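Local atomic coordinates of protein-disulfide isomerase (PDB entry 3GMF), a protein that probably catalyses the exchange or isomerisation of disulfide bonds in other proteins, as a member of the thioredoxin superfamily. Residues R56-D61 with E159-Y164; F22-C27 with P62-V67. One frame throughout, in Å; residues are numbered along the deposited sequence. Where two conformers were deposited one is given.

Contact 1 (R56-D61 with E159-Y164)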
ATOM      1  N   ARG A  56      -1.304  -5.708   2.808  1.00 22.60           N
ATOM      2  CA  ARG A  56      -1.314  -4.913   4.021  0.50 21.23           C
ATOM      3  C   ARG A  56      -0.559  -3.615   3.806  1.00 26.35           C
ATOM      4  O   ARG A  56       0.564  -3.585   3.269  1.00 25.32           O
ATOM      5  CB  ARG A  56      -0.768  -5.681   5.216  0.50 16.35           C
ATOM      6  CG  ARG A  56      -1.564  -6.934   5.565  0.50 16.37           C
ATOM      7  CD  ARG A  56      -0.875  -7.646   6.694  0.50 14.81           C
ATOM      8  NE  ARG A  56      -1.492  -8.930   6.998  0.50 22.67           N
ATOM      9  CZ  ARG A  56      -1.186  -9.669   8.057  0.50 32.60           C
ATOM     10  NH1 ARG A  56      -0.285  -9.245   8.939  0.50 31.34           N
ATOM     11  NH2 ARG A  56      -1.791 -10.827   8.237  0.50 14.42           N
ATOM     12  N   ASN A  57      -1.215  -2.526   4.200  1.00 21.82           N
ATOM     13  CA  ASN A  57      -0.600  -1.205   4.116  1.00 22.75           C
ATOM     14  C   ASN A  57       0.361  -1.037   5.277  1.00 21.63           C
ATOM     15  O   ASN A  57      -0.038  -0.815   6.426  1.00 25.84           O
ATOM     16  CB  ASN A  57      -1.655  -0.103   4.121  1.00 21.56           C
ATOM     17  CG  ASN A  57      -2.602  -0.206   2.952  1.00 23.68           C
ATOM     18  OD1 ASN A  57      -3.804  -0.417   3.122  1.00 27.01           O
ATOM     19  ND2 ASN A  57      -2.073  -0.057   1.764  1.00 25.07           N
ATOM     20  N   PHE A  58       1.640  -1.157   4.963  1.00 18.31           N
ATOM     21  CA  PHE A  58       2.682  -0.974   5.960  1.00 19.20           C
ATOM     22  C   PHE A  58       3.090   0.493   5.844  1.00 20.45           C
ATOM     23  O   PHE A  58       3.880   0.860   4.965  1.00 21.83           O
ATOM     24  CB  PHE A  58       3.857  -1.888   5.650  1.00 19.92           C
ATOM     25  CG  PHE A  58       4.922  -1.874   6.700  1.00 22.00           C
ATOM     26  CD1 PHE A  58       4.758  -2.586   7.877  1.00 24.98           C
ATOM     27  CD2 PHE A  58       6.092  -1.128   6.510  1.00 23.99           C
ATOM     28  CE1 PHE A  58       5.749  -2.565   8.860  1.00 25.05           C
ATOM     29  CE2 PHE A  58       7.100  -1.103   7.476  1.00 21.06           C
ATOM     30  CZ  PHE A  58       6.930  -1.822   8.647  1.00 22.57           C
ATOM     31  N   VAL A  59       2.560   1.323   6.750  1.00 17.53           N
ATOM     32  CA  VAL A  59       2.687   2.776   6.578  1.00 18.52           C
ATOM     33  C   VAL A  59       3.963   3.292   7.237  1.00 21.52           C
ATOM     34  O   VAL A  59       4.111   3.175   8.458  1.00 20.70           O
ATOM     35  CB  VAL A  59       1.462   3.488   7.176  1.00 21.28           C
ATOM     36  CG1 VAL A  59       1.653   5.007   7.085  1.00 21.71           C
ATOM     37  CG2 VAL A  59       0.162   3.052   6.457  1.00 17.14           C
ATOM     38  N   ARG A  60       4.871   3.864   6.444  1.00 19.08           N
ATOM     39  CA  ARG A  60       6.236   4.174   6.920  1.00 19.75           C
ATOM     40  C   ARG A  60       6.469   5.634   7.297  1.00 23.06           C
ATOM     41  O   ARG A  60       7.447   5.950   8.012  1.00 22.40           O
ATOM     42  CB  ARG A  60       7.286   3.794   5.863  1.00 20.75           C
ATOM     43  CG  ARG A  60       7.283   2.293   5.447  1.00 19.05           C
ATOM     44  CD  ARG A  60       8.426   2.001   4.500  1.00 22.62           C
ATOM     45  NE  ARG A  60       8.371   2.918   3.352  1.00 21.73           N
ATOM     46  CZ  ARG A  60       9.436   3.357   2.695  1.00 27.54           C
ATOM     47  NH1 ARG A  60      10.648   2.960   3.066  1.00 24.73           N
ATOM     48  NH2 ARG A  60       9.286   4.218   1.679  1.00 25.45           N
ATOM     49  N   ASP A  61       5.617   6.514   6.759  1.00 22.70           N
ATOM     50  CA  ASP A  61       5.830   7.984   6.822  1.00 18.67           C
ATOM     51  C   ASP A  61       4.480   8.686   6.528  1.00 20.57           C
ATOM     52  O   ASP A  61       3.518   8.040   6.106  1.00 19.73           O
ATOM     53  CB  ASP A  61       6.977   8.413   5.867  1.00 20.26           C
ATOM     54  CG  ASP A  61       6.653   8.143   4.401  1.00 21.28           C
ATOM     55  OD1 ASP A  61       5.687   8.751   3.913  1.00 21.50           O
ATOM     56  OD2 ASP A  61       7.356   7.320   3.764  1.00 22.40           O
ATOM     57  N   GLU A 159       1.391  -3.608  14.393  1.00 21.78           N
ATOM     58  CA  GLU A 159       1.236  -5.097  14.493  1.00 21.72           C
ATOM     59  C   GLU A 159       2.276  -5.819  13.643  1.00 24.05           C
ATOM     60  O   GLU A 159       2.882  -6.804  14.086  1.00 24.71           O
ATOM     61  CB  GLU A 159      -0.181  -5.548  14.093  1.00 22.56           C
ATOM     62  CG  GLU A 159      -0.521  -7.038  14.423  1.00 29.21           C
ATOM     63  CD  GLU A 159      -0.161  -8.064  13.335  1.00 46.76           C
ATOM     64  OE1 GLU A 159       0.269  -7.690  12.223  1.00 44.95           O
ATOM     65  OE2 GLU A 159      -0.311  -9.278  13.601  1.00 53.05           O
ATOM     66  N   ALA A 160       2.473  -5.328  12.417  1.00 22.80           N
ATOM     67  CA  ALA A 160       3.507  -5.859  11.523  1.00 23.16           C
ATOM     68  C   ALA A 160       4.919  -5.723  12.113  1.00 22.92           C
ATOM     69  O   ALA A 160       5.718  -6.674  12.080  1.00 26.04           O
ATOM     70  CB  ALA A 160       3.423  -5.168  10.167  1.00 22.69           C
ATOM     71  N   ILE A 161       5.222  -4.539  12.642  1.00 20.36           N
ATOM     72  CA  ILE A 161       6.519  -4.251  13.240  1.00 20.90           C
ATOM     73  C   ILE A 161       6.722  -5.142  14.475  1.00 23.41           C
ATOM     74  O   ILE A 161       7.753  -5.799  14.603  1.00 23.63           O
ATOM     75  CB  ILE A 161       6.627  -2.754  13.615  1.00 22.68           C
ATOM     76  CG1 ILE A 161       6.695  -1.897  12.341  1.00 20.22           C
ATOM     77  CG2 ILE A 161       7.837  -2.498  14.525  1.00 21.88           C
ATOM     78  CD1 ILE A 161       6.712  -0.395  12.643  1.00 23.79           C
ATOM     79  N   ASN A 162       5.710  -5.203  15.337  1.00 22.07           N
ATOM     80  CA  ASN A 162       5.839  -5.933  16.605  1.00 21.73           C
ATOM     81  C   ASN A 162       5.826  -7.459  16.467  1.00 24.16           C
ATOM     82  O   ASN A 162       6.714  -8.131  16.994  1.00 30.10           O
ATOM     83  CB  ASN A 162       4.751  -5.523  17.586  1.00 23.16           C
ATOM     84  CG  ASN A 162       4.902  -6.235  18.923  1.00 21.86           C
ATOM     85  OD1 ASN A 162       5.987  -6.250  19.500  1.00 24.23           O
ATOM     86  ND2 ASN A 162       3.841  -6.852  19.379  1.00 22.81           N
ATOM     87  N   GLN A 163       4.827  -7.999  15.779  1.00 26.32           N
ATOM     88  CA  GLN A 163       4.716  -9.459  15.637  1.00 26.11           C
ATOM     89  C   GLN A 163       5.680 -10.062  14.629  1.00 37.11           C
ATOM     90  O   GLN A 163       6.179 -11.172  14.834  1.00 35.20           O
ATOM     91  CB  GLN A 163       3.282  -9.893  15.306  1.00 28.86           C
ATOM     92  CG  GLN A 163       2.289  -9.522  16.390  1.00 30.37           C
ATOM     93  CD  GLN A 163       1.015 -10.330  16.372  1.00 33.67           C
ATOM     94  OE1 GLN A 163       1.005 -11.507  16.004  1.00 37.44           O
ATOM     95  NE2 GLN A 163      -0.069  -9.711  16.809  1.00 30.32           N
ATOM     96  N   TYR A 164       5.960  -9.340  13.546  1.00 30.36           N
ATOM     97  CA  TYR A 164       6.676  -9.958  12.434  1.00 35.19           C
ATOM     98  C   TYR A 164       8.038  -9.380  12.128  1.00 36.81           C
ATOM     99  O   TYR A 164       8.727  -9.880  11.234  1.00 38.77           O
ATOM    100  CB  TYR A 164       5.775  -9.991  11.194  1.00 39.77           C
ATOM    101  CG  TYR A 164       4.500 -10.746  11.455  1.00 37.81           C
ATOM    102  CD1 TYR A 164       4.538 -12.089  11.853  1.00 40.90           C
ATOM    103  CD2 TYR A 164       3.258 -10.129  11.339  1.00 35.80           C
ATOM    104  CE1 TYR A 164       3.375 -12.793  12.107  1.00 44.73           C
ATOM    105  CE2 TYR A 164       2.085 -10.827  11.593  1.00 46.30           C
ATOM    106  CZ  TYR A 164       2.151 -12.165  11.975  1.00 49.46           C
ATOM    107  OH  TYR A 164       1.001 -12.877  12.232  1.00 40.15           O
TER
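Phe58 sets the edge of its ring against Ala160 CB and meets Ile161 CG1 obliquely, just past the end of strand 51-57 and beside the last turns of helix 147-164. With CG anti to the backbone N (chi1 -174°), the Phe58 side chain swings toward the helix although its CB does not head there. Ala160 CB lies close to the ring plane, 3.7 Å from Phe58 CD1. Next to it Ile161 contributes CG1, the inner carbon of its longer branch, 3.7 Å from Phe58 CE1, the two side chains crossing at about a right angle. The methyl of alanine suits this place, because it lets the helix come close enough for the ring edge to lie against it; the longer isoleucine extends the apolar surface toward the exposed side. The Phe58 side chain also touches Thr157, Val166 and Thr169.

The second patch is polar and looser. In one of the two conformers modelled for Arg56, the chain runs extended from CG to NE and carries the guanidinium alongside the last turn, beside Glu159 and Tyr164. There Arg56 NH1 stands 3.7 Å from Glu159 OE1, a long salt bridge with the guanidinium and carboxylate planes 59° apart, while Tyr164 CE2 lies at the guanidinium edge, 3.9 Å from Arg56 NH1. Glu159 reaches this point by bending at chi2 (-89°). The stronger charged partner of Arg56 is Glu54, which pairs with NE, and Phe22 of the neighbouring strand lies against Arg56, Ala160 and Tyr164.

No hydrogen bond joins the two segments, though Thr157 OG1 of the same helix bonds to Val59 N. Between the segments themselves the chemistry implies mainly apolar fit around Phe58, the long Arg56 to Glu159 pair probably adding only a modest and less certain attraction.

Contact 2 (F22-C27 with P62-V67)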
ATOM      1  N   PHE A  22       3.455  -6.914   2.679  1.00 17.77           N
ATOM      2  CA  PHE A  22       3.558  -5.698   3.484  1.00 19.67           C
ATOM      3  C   PHE A  22       4.190  -4.689   2.566  1.00 19.15           C
ATOM      4  O   PHE A  22       5.358  -4.843   2.174  1.00 20.18           O
ATOM      5  CB  PHE A  22       4.460  -5.914   4.708  1.00 21.31           C
ATOM      6  CG  PHE A  22       3.956  -6.967   5.661  1.00 23.28           C
ATOM      7  CD1 PHE A  22       3.076  -6.638   6.689  1.00 22.63           C
ATOM      8  CD2 PHE A  22       4.390  -8.283   5.549  1.00 23.82           C
ATOM      9  CE1 PHE A  22       2.622  -7.622   7.591  1.00 22.24           C
ATOM     10  CE2 PHE A  22       3.954  -9.252   6.455  1.00 26.12           C
ATOM     11  CZ  PHE A  22       3.051  -8.923   7.459  1.00 26.00           C
ATOM     12  N   VAL A  23       3.428  -3.668   2.187  1.00 22.35           N
ATOM     13  CA  VAL A  23       3.899  -2.733   1.149  1.00 17.76           C
ATOM     14  C   VAL A  23       3.654  -1.284   1.573  1.00 19.66           C
ATOM     15  O   VAL A  23       2.779  -0.998   2.389  1.00 18.07           O
ATOM     16  CB  VAL A  23       3.260  -2.989  -0.251  1.00 18.99           C
ATOM     17  CG1 VAL A  23       3.596  -4.433  -0.759  1.00 23.30           C
ATOM     18  CG2 VAL A  23       1.740  -2.744  -0.213  1.00 22.77           C
ATOM     19  N   SER A  24       4.414  -0.377   0.958  1.00 19.32           N
ATOM     20  CA  SER A  24       4.379   1.033   1.321  1.00 19.47           C
ATOM     21  C   SER A  24       4.305   1.871   0.054  1.00 19.75           C
ATOM     22  O   SER A  24       5.057   1.605  -0.882  1.00 19.79           O
ATOM     23  CB  SER A  24       5.660   1.381   2.065  1.00 20.65           C
ATOM     24  OG  SER A  24       5.884   2.790   2.071  1.00 21.33           O
ATOM     25  N   TYR A  25       3.432   2.886   0.047  1.00 18.79           N
ATOM     26  CA  TYR A  25       3.238   3.736  -1.172  1.00 21.36           C
ATOM     27  C   TYR A  25       4.431   4.602  -1.543  1.00 20.26           C
ATOM     28  O   TYR A  25       4.524   5.069  -2.681  1.00 21.17           O
ATOM     29  CB  TYR A  25       1.977   4.606  -1.068  1.00 20.30           C
ATOM     30  CG  TYR A  25       0.711   3.785  -1.006  1.00 24.55           C
ATOM     31  CD1 TYR A  25       0.264   3.088  -2.140  1.00 25.49           C
ATOM     32  CD2 TYR A  25      -0.040   3.694   0.173  1.00 23.15           C
ATOM     33  CE1 TYR A  25      -0.887   2.316  -2.103  1.00 23.75           C
ATOM     34  CE2 TYR A  25      -1.231   2.898   0.223  1.00 20.87           C
ATOM     35  CZ  TYR A  25      -1.630   2.221  -0.928  1.00 23.32           C
ATOM     36  OH  TYR A  25      -2.771   1.451  -0.890  1.00 26.98           O
ATOM     37  N   THR A  26       5.326   4.840  -0.584  1.00 22.48           N
ATOM     38  CA  THR A  26       6.486   5.729  -0.831  1.00 21.23           C
ATOM     39  C   THR A  26       7.772   4.963  -1.125  1.00 19.71           C
ATOM     40  O   THR A  26       8.852   5.555  -1.246  1.00 24.27           O
ATOM     41  CB  THR A  26       6.720   6.699   0.338  1.00 24.37           C
ATOM     42  OG1 THR A  26       6.867   5.954   1.570  1.00 21.90           O
ATOM     43  CG2 THR A  26       5.561   7.689   0.443  1.00 23.94           C
ATOM     44  N   CYS A  27       7.657   3.638  -1.220  1.00 23.73           N
ATOM     45  CA  CYS A  27       8.821   2.765  -1.402  1.00 22.09           C
ATOM     46  C   CYS A  27       9.018   2.438  -2.884  1.00 23.84           C
ATOM     47  O   CYS A  27       8.105   1.929  -3.543  1.00 21.88           O
ATOM     48  CB  CYS A  27       8.622   1.474  -0.577  1.00 22.76           C
ATOM     49  SG  CYS A  27       9.815   0.167  -0.939  1.00 23.25           S
ATOM     50  N   PRO A  62       4.376  10.000   6.820  1.00 19.76           N
ATOM     51  CA  PRO A  62       3.078  10.655   6.676  1.00 20.80           C
ATOM     52  C   PRO A  62       2.617  10.818   5.215  1.00 20.62           C
ATOM     53  O   PRO A  62       1.430  11.026   4.994  1.00 21.93           O
ATOM     54  CB  PRO A  62       3.287  12.031   7.343  1.00 22.92           C
ATOM     55  CG  PRO A  62       4.550  11.898   8.112  1.00 31.44           C
ATOM     56  CD  PRO A  62       5.395  10.913   7.371  1.00 26.32           C
ATOM     57  N   ILE A  63       3.548  10.772   4.259  1.00 18.96           N
ATOM     58  CA  ILE A  63       3.165  10.822   2.824  1.00 19.77           C
ATOM     59  C   ILE A  63       2.450   9.513   2.429  1.00 21.74           C
ATOM     60  O   ILE A  63       1.349   9.519   1.849  1.00 22.46           O
ATOM     61  CB  ILE A  63       4.379  11.075   1.937  1.00 22.12           C
ATOM     62  CG1 ILE A  63       5.011  12.419   2.304  1.00 24.23           C
ATOM     63  CG2 ILE A  63       3.971  11.176   0.433  1.00 20.82           C
ATOM     64  CD1 ILE A  63       6.453  12.511   1.829  1.00 27.86           C
ATOM     65  N   ASP A  64       3.094   8.403   2.773  1.00 21.29           N
ATOM     66  CA  ASP A  64       2.499   7.047   2.741  1.00 18.43           C
ATOM     67  C   ASP A  64       1.121   7.021   3.420  1.00 19.96           C
ATOM     68  O   ASP A  64       0.142   6.538   2.838  1.00 19.70           O
ATOM     69  CB  ASP A  64       3.465   6.104   3.470  1.00 19.90           C
ATOM     70  CG  ASP A  64       3.269   4.634   3.108  1.00 21.60           C
ATOM     71  OD1 ASP A  64       2.368   4.282   2.307  1.00 21.39           O
ATOM     72  OD2 ASP A  64       4.053   3.819   3.650  1.00 23.98           O
ATOM     73  N   MET A  65       1.057   7.563   4.641  1.00 21.88           N
ATOM     74  CA  MET A  65      -0.208   7.631   5.400  1.00 18.86           C
ATOM     75  C   MET A  65      -1.291   8.346   4.592  1.00 22.55           C
ATOM     76  O   MET A  65      -2.434   7.905   4.568  1.00 20.94           O
ATOM     77  CB  MET A  65      -0.026   8.329   6.760  1.00 18.86           C
ATOM     78  CG  MET A  65      -1.328   8.305   7.602  1.00 22.90           C
ATOM     79  SD  MET A  65      -2.035   6.652   8.036  1.00 15.86           S
ATOM     80  CE  MET A  65      -1.042   6.375   9.510  1.00 24.78           C
ATOM     81  N   THR A  66      -0.921   9.469   3.965  1.00 23.24           N
ATOM     82  CA  THR A  66      -1.884  10.265   3.182  1.00 24.40           C
ATOM     83  C   THR A  66      -2.445   9.439   2.019  1.00 21.87           C
ATOM     84  O   THR A  66      -3.654   9.405   1.801  1.00 23.43           O
ATOM     85  CB  THR A  66      -1.231  11.571   2.677  1.00 24.36           C
ATOM     86  OG1 THR A  66      -0.714  12.316   3.787  1.00 24.09           O
ATOM     87  CG2 THR A  66      -2.255  12.453   1.895  1.00 24.83           C
ATOM     88  N   VAL A  67      -1.562   8.761   1.285  1.00 22.30           N
ATOM     89  CA  VAL A  67      -2.016   7.861   0.209  1.00 21.11           C
ATOM     90  C   VAL A  67      -2.899   6.712   0.737  1.00 20.45           C
ATOM     91  O   VAL A  67      -3.947   6.394   0.156  1.00 21.90           O
ATOM     92  CB  VAL A  67      -0.835   7.311  -0.574  1.00 25.07           C
ATOM     93  CG1 VAL A  67      -1.344   6.387  -1.654  1.00 24.35           C
ATOM     94  CG2 VAL A  67      -0.062   8.468  -1.192  1.00 20.96           C
TER
HETATM   95  O   HOH W   1       1.440   1.796   3.078  1.00 24.05           O
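The loop leaving strand 17-23 of the thioredoxin fold makes a type I turn from Ser24 to Cys27, and the first turns of helix 62-73 pack against it. Cys27 caps helix 28-46 and is the first cysteine of a CxxC pattern like that of thioredoxins. Asp64 holds the turn with both carboxylate oxygens. Ser24 OG donates to Asp64 OD2 at 2.6 Å, the small serine hydroxyl being able to reach it from within the turn, and the backbone N of Tyr25 donates to Asp64 OD1 at 2.9 Å, with an N-H...O angle of 151°. Both donors stand well above the carboxylate plane. Asp64 can span them because its CG lies anti to its own backbone N (chi1 -159°), which carries the short acidic side chain toward the turn. A water 2.8 Å from Asp64 OD1 also lies within bonding distance of Val23 O, and Arg60 N gives OD2 a further donor.

Beyond the carboxylate the contact turns apolar. Val67 CG1 rests over one face of the Tyr25 ring, 3.6 Å from its centroid, a CH-pi contact in which a compact valine methyl matches the flat ring, while the Tyr25 hydroxyl is bonded to His83 and Thr71. Thr26 CG2 meets Ile63 CG2 at 3.8 Å, and Thr26 OG1 bonds to Asp61. With alanine replacing Asp64, the Ser24 hydroxyl and the Tyr25 and Arg60 N-H groups would probably lose their shared acceptor, and the turn is likely to shift. A type I turn leading into a CxxC helix is consistent with the active-site region of thioredoxin-like disulfide oxidoreductases.

In the fold
Contact 1 and contact 2 lie with their centres about 11 Å apart and share one continuous piece of chain: 56-61 runs directly into 62-67. Strands 51-57 and 17-23 are parallel neighbours in the sheet, and both contacts gather at the C-terminal ends of these strands, where helices 147-164 and 62-73 pack. Residues of contact 1 also reach the turn of contact 2: Asp61 OD2 and Thr26 OG1 are 2.6 Å apart, and Arg60 NE and Ser24 OG 2.8 Å, both probable hydrogen bonds. Arg60 packs on Cys27, and Phe58 lies near the Cys27-Cys30 pattern without touching it. Contact 2 thus holds part of the presumed redox site, and contact 1 lies next to it.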